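Side-chain contacts in kojibiose phosphorylase (Gut metagenome, PDB 6W0P), which belongs to the phosphorylases of glycoside hydrolase family 65, a carbohydrate-active family built around a helical catalytic barrel: residues G472-G475 against K480-V483; K387-I392 against H412-F417; V536-K541 against Q548-F553; K453-R458 against F491-C496. All blocks are in the same frame, centred on the assembly; numbering follows the deposited sequence.

All four contacts fall in the central catalytic part of the chain, on one side of its centre. Along the sequence, interaction 2 comes first; interaction 4 then pairs helices 437-458 and 487-504, with interaction 1 lying in the loop region between them, and interaction 3 follows. Interactions 1 and 4 each touch all the others; the centre of interaction 1 is about 12, 14 and 16 Å from those of interactions 2, 3 and 4. Interactions 2 and 3, with centres about 23 Å apart, do not meet. Helices and the loops that join them thus pack into one continuous patch; the second subunit lies against interactions 1 and 2 and comes near R458 of interaction 4.

Interaction 1 of 4, residues G472-G475 against K480-V483; sequences GVMG and KLMV
V473 and V483 face each other as the single antiparallel hydrogen-bonded pair of this buried contact, and their main chains grip twice. V473 N donates to V483 O over 3.0 Å, nearly straight at 173°. In return V483 N reaches V473 O at 3.1 Å, with a more bent N-H...O angle of 148°. The valine methyls close in on the same oxygens: V473 CG2 is 3.4 Å from V483 O, and V483 CG2 is 3.6 Å from V473 O.

Beyond this ring the two methionines take over. M482 bends at both of its outer torsions, which curls the chain back and lays CE 3.4 Å from CA of G472, a residue with no side chain to block it. M474 works at the other end. Its CG passes 3.4 Å from K480 O, and a turn about the CG-SD bond (chi3 -73°) then carries CE across to CB of L481, 4.0 Å away.

Further out, N484 OD1 accepts the backbone N of G472, the M474 backbone bonds to T415, and K480 sends NZ to the carbonyls of Y580 and T582 of its own chain. From the second subunit, W410 packs on L481 and Y580 on M482, so the contact borders the dimer interface.

The geometry fits two G1 beta bulges, one on each strand: G472 and V473 together oppose V483, while M482 and V483 together oppose V473. G472 and M482 both adopt the left-handed conformation expected at the first position of such a bulge.

Interaction 2 of 4, residues K387-I392 against H412-F417; sequences KELDSI and HASTQF
L389 reaches across to A413, S414 and F417, and this one leucine carries the whole contact on its side. Its CG is anti to the carbonyl carbon (chi1 -62°) and one methyl continues the chain in extended form (chi2 -178°), which spreads the two methyls over different partners. CD1 points between the end of helix 410-413 and the phenylalanine: it lies 4.1 Å from A413 O and 4.3 Å from F417 CE1. The methyl meets the F417 ring at its edge, close to the ring plane, and not over a face. CD2 takes the other direction and stops 4.0 Å from S414 OG. No hydrogen bond crosses between the segments; the fit is van der Waals packing among buried residues.

The leucine is presented by the end of its helix. D390, with positive phi, is the C-prime residue of a Schellman motif, and D390 N bonds K387 O at 2.8 Å. S391 then folds back, its OG donating to L389 O over 3.1 Å from well above the carbonyl plane (54° out of it). On the other segment, T415 O stands 3.9 Å above one face of the F417 ring, offset toward the rim.

A413 O is taken by a hydrogen bond from R385, on the same helix as K387. F417 is the N-cap residue of helix 418-434 and meets F454 of helix 437-458 edge-to-face. The second subunit borders the contact directly, its S575 packing on L389, its D577 on S414 and its R578 salt-bridged to D390, so the end of helix 379-388 is set between helix 410-413, helix 437-458 and the dimer partner.

Interaction 3 of 4, residues V536-K541 against Q548-F553; sequences VILYDK and QNDGFF
L538 meets the N549-D550 peptide, and the contact across the segments is purely van der Waals. L538 CD1 packs against that peptide, 3.5 Å from D550 N and 3.7 Å from N549 C. L538 CD1 is also 4.3 Å from D550 CB, a looser touch at the solvent-exposed end. CB of the leucine already points toward the other segment, and with CG anti to the carbonyl carbon (chi1 -62°) CD1 reaches the peptide.

Hydrogen bonds act within each segment instead. N549 uses its side chain on its own loop: ND2 donates to D550 O at 2.9 Å with an N-H...O angle of 143°. The acceptor lies in the plane of the amide, yet the donor stands 62° out of the carbonyl plane, so the oxygen is approached from above. In the main chain, F552 N bonds N549 O over 3.0 Å. L538 is the centre of an inverse gamma turn, whose Y539 N to I537 O bond is weak.

A further packing contact lies inside the second segment, where CB of Q548 rests 3.9 Å above one face of the F552 ring, toward its rim. Outside the pair, backbone bonds tie L538 to E547 and D550 to N484, while the N549 side chain packs on K480.

A gamma-turn leucine thus packs on the first peptide of a beta turn, in the loop region between helices 522-534 and 590-596. That turn, N549 to F552, is of type II, with G551 supplying the positive phi that its third position calls for.

Interaction 4 of 4, residues K453-R458 against F491-C496; sequences KFLLSR and FMAKKC
Between these two helical segments the CA atoms come nearest at L455 and A493, 6.6 Å apart. Both segments are helical throughout. In the first, R458 N bonds F454 O at 2.8 Å; in the second, C496 N bonds M492 O at 2.9 Å. No hydrogen bond passes from one segment to the other, and the close spacing of the backbones is consistent with the small side chain of A493.

One methyl does all the touching. CD1 of L455 comes down on the second helix beside A493, 3.7 Å from its CA and 3.9 Å from its CB. L455 CD1 also lies 3.9 Å from C496 CB, on a residue three positions further on and so about one turn along the same side of the helix. The leucine is extended toward this ridge, CG being anti to the carbonyl carbon (chi1 -73°) and the side chain running on extended (chi2 -177°). C496 offers the methyl its CB as the nearest atom. All three residues are buried, and the touching groups are carbon atoms.

Around this seam the packing continues from several directions. The C496 side chain also touches I451 and S452, about a turn earlier on helix 437-458, and F424 of helix 418-434; A493 packs on F470. L456, the next residue after L455, instead turns to M528 and A531 of helix 522-534. Helices 437-458 and 487-504 are therefore paired directly here, with helix 418-434 and helix 522-534 as their neighbours.

Interaction 1 of 4, residues G472-G475 against K480-V483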
loop_
_atom_site.group_PDB
_atom_site.type_symbol
_atom_site.label_atom_id
_atom_site.label_comp_id
_atom_site.label_asym_id
_atom_site.label_seq_id
_atom_site.Cartn_x
_atom_site.Cartn_y
_atom_site.Cartn_z
ATOM N N GLY A 472 6.201 -4.541 -15.637
ATOM C CA GLY A 472 5.661 -4.144 -14.328
ATOM C C GLY A 472 4.696 -5.187 -13.834
ATOM O O GLY A 472 3.550 -4.843 -13.532
ATOM N N VAL A 473 5.135 -6.444 -13.826
ATOM C CA VAL A 473 4.248 -7.607 -13.545
ATOM C C VAL A 473 4.788 -8.414 -12.371
ATOM O O VAL A 473 5.883 -8.094 -11.823
ATOM C CB VAL A 473 4.037 -8.474 -14.798
ATOM C CG1 VAL A 473 3.280 -7.689 -15.862
ATOM C CG2 VAL A 473 5.329 -9.062 -15.348
ATOM N N MET A 474 4.001 -9.412 -12.003
ATOM C CA MET A 474 4.338 -10.432 -11.001
ATOM C C MET A 474 3.772 -11.755 -11.510
ATOM O O MET A 474 2.569 -11.775 -11.881
ATOM C CB MET A 474 3.702 -10.069 -9.653
ATOM C CG MET A 474 3.804 -11.169 -8.627
ATOM S SD MET A 474 2.972 -10.812 -7.055
ATOM C CE MET A 474 4.070 -9.595 -6.343
ATOM N N GLY A 475 4.600 -12.805 -11.516
ATOM C CA GLY A 475 4.181 -14.162 -11.876
ATOM C C GLY A 475 3.578 -14.839 -10.658
ATOM O O GLY A 475 3.333 -14.188 -9.646
ATOM N N LYS A 480 8.586 -11.701 -6.490
ATOM C CA LYS A 480 9.146 -10.889 -7.608
ATOM C C LYS A 480 8.092 -9.893 -8.100
ATOM O O LYS A 480 7.116 -10.337 -8.769
ATOM C CB LYS A 480 9.656 -11.793 -8.730
ATOM C CG LYS A 480 11.039 -12.354 -8.459
ATOM C CD LYS A 480 12.121 -11.284 -8.463
ATOM C CE LYS A 480 13.314 -11.657 -7.617
ATOM N NZ LYS A 480 12.920 -12.065 -6.244
ATOM N N LEU A 481 8.317 -8.612 -7.804
ATOM C CA LEU A 481 7.346 -7.497 -7.985
ATOM C C LEU A 481 7.869 -6.442 -8.973
ATOM O O LEU A 481 8.989 -5.960 -8.799
ATOM C CB LEU A 481 7.062 -6.885 -6.610
ATOM C CG LEU A 481 6.303 -5.557 -6.613
ATOM C CD1 LEU A 481 4.963 -5.678 -7.326
ATOM C CD2 LEU A 481 6.117 -5.042 -5.197
ATOM N N MET A 482 7.057 -6.079 -9.969
ATOM C CA MET A 482 7.354 -5.014 -10.964
ATOM C C MET A 482 8.593 -5.461 -11.739
ATOM O O MET A 482 9.522 -4.645 -11.990
ATOM C CB MET A 482 7.607 -3.644 -10.321
ATOM C CG MET A 482 6.396 -3.039 -9.605
ATOM S SD MET A 482 5.001 -2.671 -10.672
ATOM C CE MET A 482 5.792 -1.709 -11.968
ATOM N N VAL A 483 8.626 -6.746 -12.075
ATOM C CA VAL A 483 9.680 -7.288 -12.967
ATOM C C VAL A 483 9.176 -7.217 -14.402
ATOM O O VAL A 483 7.965 -7.029 -14.602
ATOM C CB VAL A 483 10.089 -8.713 -12.568
ATOM C CG1 VAL A 483 10.722 -8.707 -11.192
ATOM C CG2 VAL A 483 8.949 -9.711 -12.663
#

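Interaction 2 of 4, residues K387-I392 against H412-F417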
loop_
_atom_site.group_PDB
_atom_site.type_symbol
_atom_site.label_atom_id
_atom_site.label_comp_id
_atom_site.label_asym_id
_atom_site.label_seq_id
_atom_site.Cartn_x
_atom_site.Cartn_y
_atom_site.Cartn_z
ATOM N N LYS A 387 -10.532 -2.109 -17.948
ATOM C CA LYS A 387 -10.654 -0.624 -18.063
ATOM C C LYS A 387 -10.048 0.046 -16.821
ATOM O O LYS A 387 -9.277 0.995 -17.025
ATOM C CB LYS A 387 -12.095 -0.208 -18.370
ATOM C CG LYS A 387 -12.521 -0.563 -19.794
ATOM C CD LYS A 387 -13.872 0.009 -20.250
ATOM C CE LYS A 387 -14.103 -0.196 -21.739
ATOM N NZ LYS A 387 -15.392 0.387 -22.195
ATOM N N GLU A 388 -10.285 -0.476 -15.610
ATOM C CA GLU A 388 -9.675 0.055 -14.356
ATOM C C GLU A 388 -8.134 0.008 -14.463
ATOM O O GLU A 388 -7.466 0.806 -13.744
ATOM C CB GLU A 388 -10.143 -0.723 -13.123
ATOM C CG GLU A 388 -11.611 -0.532 -12.704
ATOM C CD GLU A 388 -12.096 -1.517 -11.630
ATOM O OE1 GLU A 388 -11.356 -2.471 -11.298
ATOM O OE2 GLU A 388 -13.217 -1.336 -11.108
ATOM N N LEU A 389 -7.581 -0.906 -15.283
ATOM C CA LEU A 389 -6.124 -1.036 -15.551
ATOM C C LEU A 389 -5.745 -0.417 -16.905
ATOM O O LEU A 389 -4.708 -0.825 -17.458
ATOM C CB LEU A 389 -5.721 -2.518 -15.505
ATOM C CG LEU A 389 -5.932 -3.226 -14.168
ATOM C CD1 LEU A 389 -5.445 -4.670 -14.236
ATOM C CD2 LEU A 389 -5.237 -2.475 -13.043
ATOM N N ASP A 390 -6.515 0.545 -17.414
ATOM C CA ASP A 390 -6.176 1.313 -18.652
ATOM C C ASP A 390 -5.889 0.349 -19.816
ATOM O O ASP A 390 -5.011 0.647 -20.658
ATOM C CB ASP A 390 -5.024 2.292 -18.383
ATOM C CG ASP A 390 -5.454 3.479 -17.527
ATOM O OD1 ASP A 390 -6.659 3.593 -17.243
ATOM O OD2 ASP A 390 -4.596 4.273 -17.144
ATOM N N SER A 391 -6.661 -0.737 -19.877
ATOM C CA SER A 391 -6.581 -1.812 -20.891
ATOM C C SER A 391 -7.978 -2.054 -21.451
ATOM O O SER A 391 -8.928 -1.422 -20.927
ATOM C CB SER A 391 -5.978 -3.063 -20.268
ATOM O OG SER A 391 -4.659 -2.792 -19.804
ATOM N N ILE A 392 -8.086 -2.925 -22.458
ATOM C CA ILE A 392 -9.382 -3.388 -23.041
ATOM C C ILE A 392 -9.476 -4.918 -22.939
ATOM O O ILE A 392 -8.550 -5.556 -22.359
ATOM C CB ILE A 392 -9.568 -2.849 -24.471
ATOM C CG1 ILE A 392 -8.445 -3.267 -25.423
ATOM C CG2 ILE A 392 -9.764 -1.323 -24.442
ATOM C CD1 ILE A 392 -8.818 -3.084 -26.898
ATOM N N HIS A 412 -0.447 -7.144 -6.160
ATOM C CA HIS A 412 -0.964 -8.390 -6.755
ATOM C C HIS A 412 -1.996 -8.031 -7.816
ATOM O O HIS A 412 -1.853 -8.562 -8.954
ATOM C CB HIS A 412 -1.523 -9.388 -5.716
ATOM C CG HIS A 412 -0.534 -9.818 -4.685
ATOM N ND1 HIS A 412 -0.922 -10.347 -3.455
ATOM C CD2 HIS A 412 0.801 -9.668 -4.625
ATOM C CE1 HIS A 412 0.139 -10.538 -2.705
ATOM N NE2 HIS A 412 1.215 -10.121 -3.398
ATOM N N ALA A 413 -2.984 -7.190 -7.476
ATOM C CA ALA A 413 -4.179 -6.943 -8.332
ATOM C C ALA A 413 -3.801 -6.211 -9.619
ATOM O O ALA A 413 -4.487 -6.451 -10.613
ATOM C CB ALA A 413 -5.282 -6.205 -7.601
ATOM N N SER A 414 -2.754 -5.390 -9.616
ATOM C CA SER A 414 -2.332 -4.597 -10.805
ATOM C C SER A 414 -1.247 -5.344 -11.587
ATOM O O SER A 414 -0.924 -4.914 -12.726
ATOM C CB SER A 414 -1.862 -3.223 -10.429
ATOM O OG SER A 414 -2.903 -2.493 -9.796
ATOM N N THR A 415 -0.700 -6.433 -11.039
ATOM C CA THR A 415 0.571 -7.004 -11.557
ATOM C C THR A 415 0.443 -8.440 -12.071
ATOM O O THR A 415 1.330 -8.820 -12.869
ATOM C CB THR A 415 1.661 -6.924 -10.491
ATOM O OG1 THR A 415 1.236 -7.714 -9.386
ATOM C CG2 THR A 415 1.930 -5.497 -10.088
ATOM N N GLN A 416 -0.568 -9.194 -11.642
ATOM C CA GLN A 416 -0.649 -10.662 -11.859
ATOM C C GLN A 416 -1.778 -10.963 -12.843
ATOM O O GLN A 416 -2.945 -10.724 -12.493
ATOM C CB GLN A 416 -0.904 -11.413 -10.549
ATOM C CG GLN A 416 0.281 -11.447 -9.593
ATOM C CD GLN A 416 -0.057 -12.266 -8.370
ATOM O OE1 GLN A 416 -0.963 -11.906 -7.620
ATOM N NE2 GLN A 416 0.581 -13.428 -8.246
ATOM N N PHE A 417 -1.457 -11.516 -14.011
ATOM C CA PHE A 417 -2.480 -11.843 -15.039
ATOM C C PHE A 417 -2.708 -13.352 -15.085
ATOM O O PHE A 417 -3.464 -13.807 -15.964
ATOM C CB PHE A 417 -2.110 -11.137 -16.348
ATOM C CG PHE A 417 -1.827 -9.677 -16.104
ATOM C CD1 PHE A 417 -2.709 -8.901 -15.375
ATOM C CD2 PHE A 417 -0.643 -9.099 -16.515
ATOM C CE1 PHE A 417 -2.432 -7.565 -15.106
ATOM C CE2 PHE A 417 -0.367 -7.765 -16.254
ATOM C CZ PHE A 417 -1.257 -7.002 -15.545
#

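Interaction 3 of 4, residues V536-K541 against Q548-F553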
loop_
_atom_site.group_PDB
_atom_site.type_symbol
_atom_site.label_atom_id
_atom_site.label_comp_id
_atom_site.label_asym_id
_atom_site.label_seq_id
_atom_site.Cartn_x
_atom_site.Cartn_y
_atom_site.Cartn_z
ATOM N N VAL A 536 8.905 -12.036 -25.756
ATOM C CA VAL A 536 10.178 -12.322 -25.057
ATOM C C VAL A 536 9.962 -13.608 -24.259
ATOM O O VAL A 536 8.960 -13.677 -23.515
ATOM C CB VAL A 536 10.605 -11.167 -24.141
ATOM C CG1 VAL A 536 11.849 -11.546 -23.358
ATOM C CG2 VAL A 536 10.823 -9.881 -24.917
ATOM N N ILE A 537 10.856 -14.576 -24.459
ATOM C CA ILE A 537 10.921 -15.876 -23.733
ATOM C C ILE A 537 12.394 -16.114 -23.384
ATOM O O ILE A 537 13.146 -16.539 -24.278
ATOM C CB ILE A 537 10.357 -17.047 -24.573
ATOM C CG1 ILE A 537 8.922 -16.820 -25.039
ATOM C CG2 ILE A 537 10.485 -18.358 -23.799
ATOM C CD1 ILE A 537 7.921 -16.801 -23.898
ATOM N N LEU A 538 12.768 -15.895 -22.119
ATOM C CA LEU A 538 14.169 -16.012 -21.652
ATOM C C LEU A 538 14.508 -17.502 -21.513
ATOM O O LEU A 538 14.320 -18.089 -20.420
ATOM C CB LEU A 538 14.328 -15.230 -20.346
ATOM C CG LEU A 538 14.056 -13.734 -20.459
ATOM C CD1 LEU A 538 14.041 -13.091 -19.088
ATOM C CD2 LEU A 538 15.092 -13.049 -21.362
ATOM N N TYR A 539 14.922 -18.115 -22.618
ATOM C CA TYR A 539 15.214 -19.563 -22.694
ATOM C C TYR A 539 16.608 -19.724 -23.286
ATOM O O TYR A 539 16.881 -19.127 -24.348
ATOM C CB TYR A 539 14.179 -20.313 -23.532
ATOM C CG TYR A 539 14.513 -21.772 -23.686
ATOM C CD1 TYR A 539 14.449 -22.604 -22.586
ATOM C CD2 TYR A 539 14.966 -22.312 -24.882
ATOM C CE1 TYR A 539 14.780 -23.947 -22.678
ATOM C CE2 TYR A 539 15.282 -23.663 -25.000
ATOM C CZ TYR A 539 15.191 -24.482 -23.887
ATOM O OH TYR A 539 15.498 -25.807 -23.903
ATOM N N ASP A 540 17.459 -20.488 -22.610
ATOM C CA ASP A 540 18.841 -20.753 -23.075
ATOM C C ASP A 540 18.901 -22.179 -23.655
ATOM O O ASP A 540 18.641 -23.131 -22.920
ATOM C CB ASP A 540 19.814 -20.451 -21.940
ATOM C CG ASP A 540 21.248 -20.644 -22.370
ATOM O OD1 ASP A 540 21.480 -21.498 -23.252
ATOM O OD2 ASP A 540 22.116 -19.969 -21.795
ATOM N N LYS A 541 19.211 -22.336 -24.944
ATOM C CA LYS A 541 19.197 -23.672 -25.609
ATOM C C LYS A 541 20.377 -24.525 -25.121
ATOM O O LYS A 541 20.305 -25.747 -25.277
ATOM C CB LYS A 541 19.202 -23.549 -27.136
ATOM C CG LYS A 541 17.977 -22.870 -27.735
ATOM C CD LYS A 541 18.035 -22.657 -29.251
ATOM C CE LYS A 541 19.173 -21.768 -29.722
ATOM N NZ LYS A 541 19.287 -21.750 -31.204
ATOM N N GLN A 548 13.377 -16.865 -14.828
ATOM C CA GLN A 548 12.034 -16.590 -14.266
ATOM C C GLN A 548 11.585 -15.193 -14.681
ATOM O O GLN A 548 10.388 -15.019 -14.976
ATOM C CB GLN A 548 12.027 -16.705 -12.740
ATOM C CG GLN A 548 10.628 -16.666 -12.186
ATOM C CD GLN A 548 10.626 -16.868 -10.698
ATOM O OE1 GLN A 548 10.982 -17.941 -10.209
ATOM N NE2 GLN A 548 10.200 -15.839 -9.983
ATOM N N ASN A 549 12.507 -14.234 -14.647
ATOM C CA ASN A 549 12.256 -12.857 -15.143
ATOM C C ASN A 549 13.604 -12.231 -15.525
ATOM O O ASN A 549 14.659 -12.811 -15.163
ATOM C CB ASN A 549 11.447 -12.029 -14.137
ATOM C CG ASN A 549 12.157 -11.826 -12.815
ATOM O OD1 ASN A 549 11.709 -12.354 -11.792
ATOM N ND2 ASN A 549 13.226 -11.037 -12.822
ATOM N N ASP A 550 13.568 -11.108 -16.239
ATOM C CA ASP A 550 14.788 -10.367 -16.640
ATOM C C ASP A 550 15.550 -10.025 -15.362
ATOM O O ASP A 550 14.922 -9.428 -14.458
ATOM C CB ASP A 550 14.452 -9.095 -17.425
ATOM C CG ASP A 550 15.562 -8.565 -18.336
ATOM O OD1 ASP A 550 16.465 -9.348 -18.730
ATOM O OD2 ASP A 550 15.471 -7.365 -18.727
ATOM N N GLY A 551 16.821 -10.415 -15.284
ATOM C CA GLY A 551 17.714 -10.097 -14.158
ATOM C C GLY A 551 17.558 -11.076 -13.000
ATOM O O GLY A 551 18.248 -10.859 -11.950
ATOM N N PHE A 552 16.719 -12.109 -13.134
ATOM C CA PHE A 552 16.524 -13.103 -12.046
ATOM C C PHE A 552 17.837 -13.816 -11.694
ATOM O O PHE A 552 18.134 -13.884 -10.508
ATOM C CB PHE A 552 15.471 -14.168 -12.339
ATOM C CG PHE A 552 15.186 -14.978 -11.103
ATOM C CD1 PHE A 552 15.961 -16.079 -10.778
ATOM C CD2 PHE A 552 14.206 -14.577 -10.212
ATOM C CE1 PHE A 552 15.728 -16.789 -9.613
ATOM C CE2 PHE A 552 13.972 -15.287 -9.048
ATOM C CZ PHE A 552 14.738 -16.393 -8.752
ATOM N N PHE A 553 18.566 -14.368 -12.664
ATOM C CA PHE A 553 19.782 -15.202 -12.433
ATOM C C PHE A 553 20.852 -14.439 -11.648
ATOM O O PHE A 553 21.562 -15.088 -10.861
ATOM C CB PHE A 553 20.426 -15.644 -13.753
ATOM C CG PHE A 553 19.668 -16.682 -14.532
ATOM C CD1 PHE A 553 18.818 -17.575 -13.895
ATOM C CD2 PHE A 553 19.871 -16.818 -15.901
ATOM C CE1 PHE A 553 18.170 -18.572 -14.605
ATOM C CE2 PHE A 553 19.221 -17.817 -16.614
ATOM C CZ PHE A 553 18.354 -18.674 -15.968
#

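Interaction 4 of 4, residues K453-R458 against F491-C496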
loop_
_atom_site.group_PDB
_atom_site.type_symbol
_atom_site.label_atom_id
_atom_site.label_comp_id
_atom_site.label_asym_id
_atom_site.label_seq_id
_atom_site.Cartn_x
_atom_site.Cartn_y
_atom_site.Cartn_z
ATOM N N LYS A 453 -7.560 -9.858 -26.166
ATOM C CA LYS A 453 -7.642 -8.369 -26.252
ATOM C C LYS A 453 -6.970 -7.714 -25.037
ATOM O O LYS A 453 -6.195 -6.750 -25.220
ATOM C CB LYS A 453 -9.102 -7.932 -26.329
ATOM C CG LYS A 453 -9.685 -7.963 -27.725
ATOM C CD LYS A 453 -11.182 -7.727 -27.761
ATOM C CE LYS A 453 -11.642 -6.392 -27.213
ATOM N NZ LYS A 453 -13.069 -6.455 -26.804
ATOM N N PHE A 454 -7.250 -8.196 -23.822
ATOM C CA PHE A 454 -6.608 -7.662 -22.594
ATOM C C PHE A 454 -5.093 -7.864 -22.670
ATOM O O PHE A 454 -4.351 -6.910 -22.436
ATOM C CB PHE A 454 -7.193 -8.305 -21.344
ATOM C CG PHE A 454 -6.396 -8.020 -20.106
ATOM C CD1 PHE A 454 -6.228 -6.721 -19.665
ATOM C CD2 PHE A 454 -5.814 -9.053 -19.387
ATOM C CE1 PHE A 454 -5.490 -6.456 -18.522
ATOM C CE2 PHE A 454 -5.078 -8.780 -18.248
ATOM C CZ PHE A 454 -4.922 -7.487 -17.816
ATOM N N LEU A 455 -4.654 -9.068 -23.038
ATOM C CA LEU A 455 -3.216 -9.434 -23.037
ATOM C C LEU A 455 -2.477 -8.555 -24.050
ATOM O O LEU A 455 -1.327 -8.178 -23.761
ATOM C CB LEU A 455 -3.058 -10.923 -23.343
ATOM C CG LEU A 455 -3.454 -11.873 -22.217
ATOM C CD1 LEU A 455 -3.183 -13.321 -22.618
ATOM C CD2 LEU A 455 -2.730 -11.545 -20.914
ATOM N N LEU A 456 -3.120 -8.232 -25.178
ATOM C CA LEU A 456 -2.528 -7.423 -26.287
ATOM C C LEU A 456 -2.486 -5.937 -25.933
ATOM O O LEU A 456 -1.619 -5.257 -26.477
ATOM C CB LEU A 456 -3.335 -7.627 -27.575
ATOM C CG LEU A 456 -3.043 -8.925 -28.319
ATOM C CD1 LEU A 456 -4.092 -9.187 -29.390
ATOM C CD2 LEU A 456 -1.651 -8.893 -28.926
ATOM N N SER A 457 -3.399 -5.457 -25.084
ATOM C CA SER A 457 -3.448 -4.045 -24.628
ATOM C C SER A 457 -2.567 -3.812 -23.396
ATOM O O SER A 457 -2.007 -2.726 -23.288
ATOM C CB SER A 457 -4.851 -3.614 -24.369
ATOM O OG SER A 457 -5.544 -4.573 -23.601
ATOM N N ARG A 458 -2.494 -4.760 -22.457
ATOM C CA ARG A 458 -1.696 -4.600 -21.214
ATOM C C ARG A 458 -0.250 -4.962 -21.553
ATOM O O ARG A 458 0.690 -4.363 -20.974
ATOM C CB ARG A 458 -2.278 -5.453 -20.079
ATOM C CG ARG A 458 -1.455 -5.461 -18.789
ATOM C CD ARG A 458 -1.140 -4.051 -18.318
ATOM N NE ARG A 458 -0.405 -3.983 -17.062
ATOM C CZ ARG A 458 0.897 -4.188 -16.912
ATOM N NH1 ARG A 458 1.674 -4.486 -17.939
ATOM N NH2 ARG A 458 1.434 -4.066 -15.717
ATOM N N PHE A 491 4.896 -16.698 -21.544
ATOM C CA PHE A 491 4.680 -18.064 -22.059
ATOM C C PHE A 491 3.173 -18.315 -22.137
ATOM O O PHE A 491 2.670 -18.656 -23.231
ATOM C CB PHE A 491 5.395 -19.087 -21.176
ATOM C CG PHE A 491 5.370 -20.500 -21.696
ATOM C CD1 PHE A 491 4.339 -21.359 -21.364
ATOM C CD2 PHE A 491 6.397 -20.979 -22.487
ATOM C CE1 PHE A 491 4.324 -22.658 -21.844
ATOM C CE2 PHE A 491 6.395 -22.289 -22.938
ATOM C CZ PHE A 491 5.360 -23.129 -22.605
ATOM N N MET A 492 2.466 -18.124 -21.024
ATOM C CA MET A 492 1.010 -18.416 -20.965
ATOM C C MET A 492 0.228 -17.484 -21.920
ATOM O O MET A 492 -0.773 -17.962 -22.481
ATOM C CB MET A 492 0.488 -18.281 -19.534
ATOM C CG MET A 492 1.059 -19.317 -18.592
ATOM S SD MET A 492 0.743 -21.006 -19.140
ATOM C CE MET A 492 -1.006 -21.115 -18.762
ATOM N N ALA A 493 0.631 -16.210 -22.064
ATOM C CA ALA A 493 0.021 -15.233 -22.991
ATOM C C ALA A 493 0.205 -15.717 -24.437
ATOM O O ALA A 493 -0.778 -15.736 -25.221
ATOM C CB ALA A 493 0.635 -13.867 -22.792
ATOM N N LYS A 494 1.435 -16.081 -24.794
ATOM C CA LYS A 494 1.769 -16.646 -26.126
ATOM C C LYS A 494 0.923 -17.903 -26.359
ATOM O O LYS A 494 0.351 -18.011 -27.465
ATOM C CB LYS A 494 3.265 -16.915 -26.228
ATOM C CG LYS A 494 3.733 -17.335 -27.611
ATOM C CD LYS A 494 5.231 -17.577 -27.746
ATOM C CE LYS A 494 5.587 -18.035 -29.149
ATOM N NZ LYS A 494 7.011 -17.766 -29.455
ATOM N N LYS A 495 0.748 -18.763 -25.345
ATOM C CA LYS A 495 -0.117 -19.966 -25.474
ATOM C C LYS A 495 -1.568 -19.541 -25.719
ATOM O O LYS A 495 -2.248 -20.208 -26.509
ATOM C CB LYS A 495 -0.033 -20.887 -24.257
ATOM C CG LYS A 495 1.226 -21.736 -24.173
ATOM C CD LYS A 495 1.318 -22.786 -25.265
ATOM C CE LYS A 495 2.276 -23.895 -24.908
ATOM N NZ LYS A 495 2.504 -24.806 -26.053
ATOM N N CYS A 496 -2.044 -18.490 -25.066
ATOM C CA CYS A 496 -3.409 -17.964 -25.306
ATOM C C CYS A 496 -3.539 -17.536 -26.778
ATOM O O CYS A 496 -4.509 -17.946 -27.442
ATOM C CB CYS A 496 -3.741 -16.787 -24.407
ATOM S SG CYS A 496 -5.508 -16.396 -24.483
#